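PDB 4Z48: uncharacterized protein TP-0789 domain-containing protein from Desulfovibrio piger ATCC 29098, which is of unknown function but belongs to the LolA-like family, whose best-known members carry lipoproteins across the periplasm, so a related carrier or lipid-binding role is possible. Local coordinates for residues 30-35 and 223-228; 45-50 and 63-68. All blocks are in the same frame, centred on the assembly; numbering follows the deposited sequence.

Interaction 1. Residues 30-35 and 223-228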
loop_
_atom_site.group_PDB
_atom_site.type_symbol
_atom_site.label_atom_id
_atom_site.label_comp_id
_atom_site.label_asym_id
_atom_site.label_seq_id
_atom_site.Cartn_x
_atom_site.Cartn_y
_atom_site.Cartn_z
ATOM N N SER A 30 -7.362 1.515 -11.636
ATOM C CA SER A 30 -6.107 1.149 -12.288
ATOM C C SER A 30 -6.067 -0.336 -12.634
ATOM O O SER A 30 -6.874 -1.127 -12.165
ATOM C CB SER A 30 -4.882 1.535 -11.472
ATOM O OG SER A 30 -4.629 0.662 -10.390
ATOM N N GLU A 31 -5.140 -0.671 -13.516
ATOM C CA GLU A 31 -4.827 -2.024 -13.940
ATOM C C GLU A 31 -3.369 -2.311 -13.560
ATOM O O GLU A 31 -2.509 -1.419 -13.602
ATOM C CB GLU A 31 -5.057 -2.169 -15.448
ATOM C CG GLU A 31 -6.520 -2.066 -15.829
ATOM C CD GLU A 31 -6.759 -1.908 -17.314
ATOM O OE1 GLU A 31 -5.822 -2.174 -18.095
ATOM O OE2 GLU A 31 -7.871 -1.484 -17.695
ATOM N N ALA A 32 -3.097 -3.520 -13.128
ATOM C CA ALA A 32 -1.725 -3.866 -12.741
ATOM C C ALA A 32 -1.371 -5.278 -13.137
ATOM O O ALA A 32 -2.260 -6.127 -13.272
ATOM C CB ALA A 32 -1.535 -3.718 -11.225
ATOM N N VAL A 33 -0.067 -5.510 -13.338
ATOM C CA VAL A 33 0.532 -6.833 -13.538
ATOM C C VAL A 33 1.611 -6.959 -12.455
ATOM O O VAL A 33 2.426 -6.044 -12.291
ATOM C CB VAL A 33 1.083 -7.081 -14.970
ATOM C CG1 VAL A 33 1.901 -8.378 -15.011
ATOM C CG2 VAL A 33 -0.057 -7.178 -15.978
HETATM N N MSE A 34 1.603 -8.075 -11.736
HETATM C CA MSE A 34 2.550 -8.391 -10.677
HETATM C C MSE A 34 3.324 -9.636 -11.076
HETATM O O MSE A 34 2.739 -10.603 -11.557
HETATM C CB MSE A 34 1.765 -8.569 -9.360
HETATM C CG MSE A 34 2.430 -9.391 -8.299
HETATM SE SE MSE A 34 1.054 -9.721 -6.902
HETATM C CE MSE A 34 1.073 -8.128 -6.083
ATOM N N SER A 35 4.639 -9.581 -10.928
ATOM C CA SER A 35 5.523 -10.702 -11.209
ATOM C C SER A 35 6.330 -11.011 -9.919
ATOM O O SER A 35 7.048 -10.156 -9.400
ATOM C CB SER A 35 6.416 -10.373 -12.412
ATOM O OG SER A 35 7.367 -11.398 -12.640
ATOM N N ILE A 223 5.678 -4.825 -9.516
ATOM C CA ILE A 223 4.307 -4.502 -9.918
ATOM C C ILE A 223 4.321 -3.306 -10.864
ATOM O O ILE A 223 4.873 -2.247 -10.519
ATOM C CB ILE A 223 3.372 -4.205 -8.694
ATOM C CG1 ILE A 223 3.507 -5.265 -7.565
ATOM C CG2 ILE A 223 1.907 -4.099 -9.188
ATOM C CD1 ILE A 223 2.930 -4.758 -6.243
ATOM N N ASP A 224 3.626 -3.462 -12.002
ATOM C CA ASP A 224 3.482 -2.439 -13.022
ATOM C C ASP A 224 2.058 -2.028 -13.127
ATOM O O ASP A 224 1.213 -2.858 -13.479
ATOM C CB ASP A 224 3.972 -2.928 -14.383
ATOM C CG ASP A 224 5.460 -3.035 -14.550
ATOM O OD1 ASP A 224 6.094 -1.992 -14.749
ATOM O OD2 ASP A 224 5.958 -4.187 -14.713
ATOM N N TRP A 225 1.777 -0.746 -12.847
ATOM C CA TRP A 225 0.440 -0.200 -12.994
ATOM C C TRP A 225 0.319 0.550 -14.310
ATOM O O TRP A 225 1.244 1.289 -14.733
ATOM C CB TRP A 225 0.045 0.742 -11.855
ATOM C CG TRP A 225 -0.265 0.084 -10.542
ATOM C CD1 TRP A 225 -1.481 -0.351 -10.099
ATOM C CD2 TRP A 225 0.677 -0.243 -9.520
ATOM N NE1 TRP A 225 -1.366 -0.870 -8.830
ATOM C CE2 TRP A 225 -0.044 -0.850 -8.462
ATOM C CE3 TRP A 225 2.067 -0.080 -9.387
ATOM C CZ2 TRP A 225 0.579 -1.289 -7.285
ATOM C CZ3 TRP A 225 2.680 -0.486 -8.196
ATOM C CH2 TRP A 225 1.939 -1.069 -7.162
ATOM N N SER A 226 -0.862 0.443 -14.915
ATOM C CA SER A 226 -1.161 1.169 -16.141
ATOM C C SER A 226 -2.657 1.430 -16.236
ATOM O O SER A 226 -3.421 0.947 -15.399
ATOM C CB SER A 226 -0.601 0.458 -17.372
ATOM O OG SER A 226 -1.093 -0.852 -17.564
ATOM N N ASN A 227 -3.043 2.335 -17.170
ATOM C CA ASN A 227 -4.413 2.795 -17.414
ATOM C C ASN A 227 -5.035 3.370 -16.120
ATOM O O ASN A 227 -6.243 3.207 -15.869
ATOM C CB ASN A 227 -5.265 1.693 -18.021
ATOM C CG ASN A 227 -4.723 1.262 -19.369
ATOM O OD1 ASN A 227 -4.563 2.062 -20.276
ATOM N ND2 ASN A 227 -4.346 0.018 -19.492
ATOM N N LEU A 228 -4.191 4.065 -15.309
ATOM C CA LEU A 228 -4.688 4.641 -14.061
ATOM C C LEU A 228 -5.433 5.941 -14.354
ATOM O O LEU A 228 -5.015 6.766 -15.175
ATOM C CB LEU A 228 -3.587 4.859 -12.997
ATOM C CG LEU A 228 -4.067 5.090 -11.532
ATOM C CD1 LEU A 228 -3.030 4.644 -10.549
ATOM C CD2 LEU A 228 -4.393 6.548 -11.252
HETATM O O HOH W 1 -3.256 -2.240 -18.387
#

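Interaction 2. Residues 45-50 and 63-68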
loop_
_atom_site.group_PDB
_atom_site.type_symbol
_atom_site.label_atom_id
_atom_site.label_comp_id
_atom_site.label_asym_id
_atom_site.label_seq_id
_atom_site.Cartn_x
_atom_site.Cartn_y
_atom_site.Cartn_z
ATOM N N ARG A 45 0.344 -12.349 -11.659
ATOM C CA ARG A 45 -1.028 -11.968 -11.379
ATOM C C ARG A 45 -1.363 -10.715 -12.147
ATOM O O ARG A 45 -0.505 -9.846 -12.268
ATOM C CB ARG A 45 -1.256 -11.704 -9.885
ATOM C CG ARG A 45 -1.393 -12.945 -9.015
ATOM C CD ARG A 45 -0.055 -13.413 -8.467
ATOM N NE ARG A 45 -0.245 -14.505 -7.519
ATOM C CZ ARG A 45 -0.331 -15.783 -7.851
ATOM N NH1 ARG A 45 -0.224 -16.154 -9.124
ATOM N NH2 ARG A 45 -0.513 -16.704 -6.914
ATOM N N SER A 46 -2.586 -10.630 -12.665
ATOM C CA SER A 46 -3.133 -9.438 -13.327
ATOM C C SER A 46 -4.327 -9.038 -12.515
ATOM O O SER A 46 -5.128 -9.917 -12.178
ATOM C CB SER A 46 -3.545 -9.726 -14.774
ATOM O OG SER A 46 -2.439 -9.803 -15.654
ATOM N N PHE A 47 -4.484 -7.755 -12.205
ATOM C CA PHE A 47 -5.642 -7.311 -11.430
ATOM C C PHE A 47 -6.078 -5.876 -11.752
ATOM O O PHE A 47 -5.337 -5.111 -12.339
ATOM C CB PHE A 47 -5.409 -7.452 -9.914
ATOM C CG PHE A 47 -4.207 -6.750 -9.323
ATOM C CD1 PHE A 47 -2.953 -7.360 -9.318
ATOM C CD2 PHE A 47 -4.334 -5.496 -8.736
ATOM C CE1 PHE A 47 -1.844 -6.718 -8.761
ATOM C CE2 PHE A 47 -3.235 -4.871 -8.136
ATOM C CZ PHE A 47 -2.001 -5.500 -8.123
ATOM N N LYS A 48 -7.319 -5.552 -11.408
ATOM C CA LYS A 48 -7.863 -4.199 -11.491
ATOM C C LYS A 48 -8.159 -3.749 -10.064
ATOM O O LYS A 48 -8.583 -4.562 -9.232
ATOM C CB LYS A 48 -9.123 -4.116 -12.374
ATOM C CG LYS A 48 -8.877 -4.331 -13.867
ATOM C CD LYS A 48 -10.182 -4.543 -14.615
ATOM C CE LYS A 48 -9.940 -4.607 -16.108
ATOM N NZ LYS A 48 -9.347 -5.902 -16.535
ATOM N N THR A 49 -7.885 -2.474 -9.755
ATOM C CA THR A 49 -8.154 -1.901 -8.448
ATOM C C THR A 49 -9.162 -0.764 -8.586
ATOM O O THR A 49 -8.943 0.158 -9.354
ATOM C CB THR A 49 -6.843 -1.429 -7.723
ATOM O OG1 THR A 49 -5.928 -2.526 -7.609
ATOM C CG2 THR A 49 -7.117 -0.902 -6.313
ATOM N N TYR A 50 -10.212 -0.793 -7.772
ATOM C CA TYR A 50 -11.214 0.289 -7.687
ATOM C C TYR A 50 -11.102 0.910 -6.297
ATOM O O TYR A 50 -10.983 0.167 -5.332
ATOM C CB TYR A 50 -12.636 -0.272 -7.912
ATOM C CG TYR A 50 -12.811 -1.026 -9.207
ATOM C CD1 TYR A 50 -12.493 -2.382 -9.299
ATOM C CD2 TYR A 50 -13.319 -0.396 -10.339
ATOM C CE1 TYR A 50 -12.627 -3.074 -10.498
ATOM C CE2 TYR A 50 -13.518 -1.097 -11.529
ATOM C CZ TYR A 50 -13.172 -2.437 -11.604
ATOM O OH TYR A 50 -13.347 -3.128 -12.783
ATOM N N SER A 63 -11.517 0.033 -1.012
ATOM C CA SER A 63 -10.877 -0.529 -2.196
ATOM C C SER A 63 -11.446 -1.905 -2.558
ATOM O O SER A 63 -11.798 -2.664 -1.662
ATOM C CB SER A 63 -9.368 -0.669 -1.990
ATOM O OG SER A 63 -8.693 0.574 -1.969
ATOM N N LEU A 64 -11.530 -2.202 -3.865
ATOM C CA LEU A 64 -11.911 -3.504 -4.417
ATOM C C LEU A 64 -10.813 -3.912 -5.400
ATOM O O LEU A 64 -10.550 -3.189 -6.377
ATOM C CB LEU A 64 -13.328 -3.524 -5.078
ATOM C CG LEU A 64 -13.805 -4.886 -5.612
ATOM C CD1 LEU A 64 -14.302 -5.804 -4.463
ATOM C CD2 LEU A 64 -14.890 -4.712 -6.687
ATOM N N ILE A 65 -10.169 -5.064 -5.133
ATOM C CA ILE A 65 -9.111 -5.614 -5.987
ATOM C C ILE A 65 -9.678 -6.851 -6.653
ATOM O O ILE A 65 -10.085 -7.766 -5.950
ATOM C CB ILE A 65 -7.788 -5.888 -5.219
ATOM C CG1 ILE A 65 -7.261 -4.582 -4.556
ATOM C CG2 ILE A 65 -6.733 -6.505 -6.170
ATOM C CD1 ILE A 65 -6.203 -4.830 -3.568
ATOM N N VAL A 66 -9.751 -6.857 -8.000
ATOM C CA VAL A 66 -10.316 -7.978 -8.757
ATOM C C VAL A 66 -9.230 -8.604 -9.645
ATOM O O VAL A 66 -8.735 -7.933 -10.559
ATOM C CB VAL A 66 -11.537 -7.556 -9.617
ATOM C CG1 VAL A 66 -12.167 -8.784 -10.277
ATOM C CG2 VAL A 66 -12.586 -6.815 -8.796
ATOM N N PHE A 67 -8.873 -9.877 -9.387
ATOM C CA PHE A 67 -7.883 -10.613 -10.201
ATOM C C PHE A 67 -8.552 -11.219 -11.429
ATOM O O PHE A 67 -9.638 -11.830 -11.337
ATOM C CB PHE A 67 -7.199 -11.733 -9.363
ATOM C CG PHE A 67 -6.251 -11.131 -8.357
ATOM C CD1 PHE A 67 -6.713 -10.695 -7.115
ATOM C CD2 PHE A 67 -4.920 -10.929 -8.672
ATOM C CE1 PHE A 67 -5.858 -10.051 -6.216
ATOM C CE2 PHE A 67 -4.051 -10.325 -7.752
ATOM C CZ PHE A 67 -4.537 -9.864 -6.543
ATOM N N ASP A 68 -7.872 -11.162 -12.557
ATOM C CA ASP A 68 -8.493 -11.753 -13.744
ATOM C C ASP A 68 -7.644 -12.865 -14.352
ATOM O O ASP A 68 -8.190 -13.688 -15.064
ATOM C CB ASP A 68 -8.779 -10.666 -14.795
ATOM C CG ASP A 68 -7.597 -9.743 -15.041
ATOM O OD1 ASP A 68 -6.513 -10.252 -15.356
ATOM O OD2 ASP A 68 -7.779 -8.508 -14.975
#

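Interaction 1. Residues 30-35 and 223-228
Ala32 sets its methyl over one face of the Trp225 indole, CB lying 3.9 Å from the centroid of the five-membered ring and 24° from its normal, a CH-pi contact. Ile223 CG2 lies over the same face, nearer the rim, 3.5 Å above the plane. The indole can lie there because its CG is anti to the carbonyl carbon (chi1 -74°), and a residue as small as alanine leaves the flat ring room to pack against the strand. Ser30 meets the same ring at its edge, near its plane, with OG 3.3 Å from Trp225 CD1. Further along this face Ile223 and Met34, a selenomethionine, lie side by side and point the same way; Met34 bends at its last torsion, which brings CE to 3.9 Å from Ile223 CD1.

The face bearing Glu31, Val33, Asp224 and Ser226 is more polar. Asn227 ND2 donates to Glu31 OE1 at 3.0 Å, coming from above the carboxylate, whose plane is turned 58° from the amide. A water donates to the same OE1 and also reaches Ser226 OG, whereas Tyr29 holds OE2, so both carboxylate oxygens are engaged. Asp224 turns instead to Gln209.

Backbone N-H...O bonds in the hydrogen-bonded pairs Glu31–Ser226 and Val33–Asp224 join the strands, and the chain turns a corner at Asn227, just past them. This antiparallel pairing joins the first strand of the chain to the last, placing strand 27-38 between 219-230 and 41-54; strand 204-214 flanks 219-230 on its other side.

Interaction 2. Residues 45-50 and 63-68
The Phe67 ring takes Phe47 CB over one face, 3.9 Å from its centroid in a CH-pi contact, and Arg45 CB at its edge. The two phenyl rings lie side by side and point the same way, but their planes meet obliquely, at 46°; Phe47 CD1 comes to 3.5 Å from Phe67 CE2. Phe47 carries CG between its own N and carbonyl carbon (chi1 57°), which stands the ring up between Phe67 and Ile65, whose CG2 approaches Phe47 CD2 at 3.7 Å. Thr49 OG1 is in plane at the edge of the Phe47 ring, and Thr49 also runs beside Ile65. Bulky apolar residues suit this largely buried face. Arg45 keeps only its aliphatic part against Phe67; its NE donates to Met115 O.

On the other face the Tyr50 ring has Val66 CG2 at its edge, 4.1 Å from Tyr50 CE1, and Leu64 CD2 lies 4.2 Å from Tyr50 CD1. Outside the pair, Tyr238 stacks on the Tyr50 ring. Lys48 bends at its last torsion and crosses Asp68 at about a right angle, making a salt bridge whose hydrogen bond, Lys48 NZ to Asp68 OD2 at 3.4 Å, is weak.

Lys48–Val66 and Tyr50–Leu64 are antiparallel hydrogen-bonded pairs, with Asp68 N to Ser46 O (3.0 Å) adding a further rung. These segments are the two arms of a beta hairpin, strands 41-54 and 60-69. Strand 27-38 borders the first arm and strand 77-82 the second, while loop residues Met115 and Ile124 touch Phe67 and Ile65.

Overall arrangement
Interactions 1 and 2 belong to four strands that lie side by side, in the order 219-230, 27-38, 41-54 and 60-69, and their centres are 9 Å apart. The seam between them is formed by the backbones of 30-35 and 45-50: Met34 N lies 2.8 Å from Arg45 O and Ala32 N 2.9 Å from Phe47 O, both probable hydrogen bonds. Ala32 also touches Phe47, linking the indole-bearing face of interaction 1 to the phenylalanine face of interaction 2, and Val33 CG2 packs 3.6 Å from Ser46 OG. Interaction 2 closes a local hairpin, whereas interaction 1 brings a strand near the C-terminus beside one near the N-terminus. Such antiparallel neighbours are consistent with a LolA-like fold.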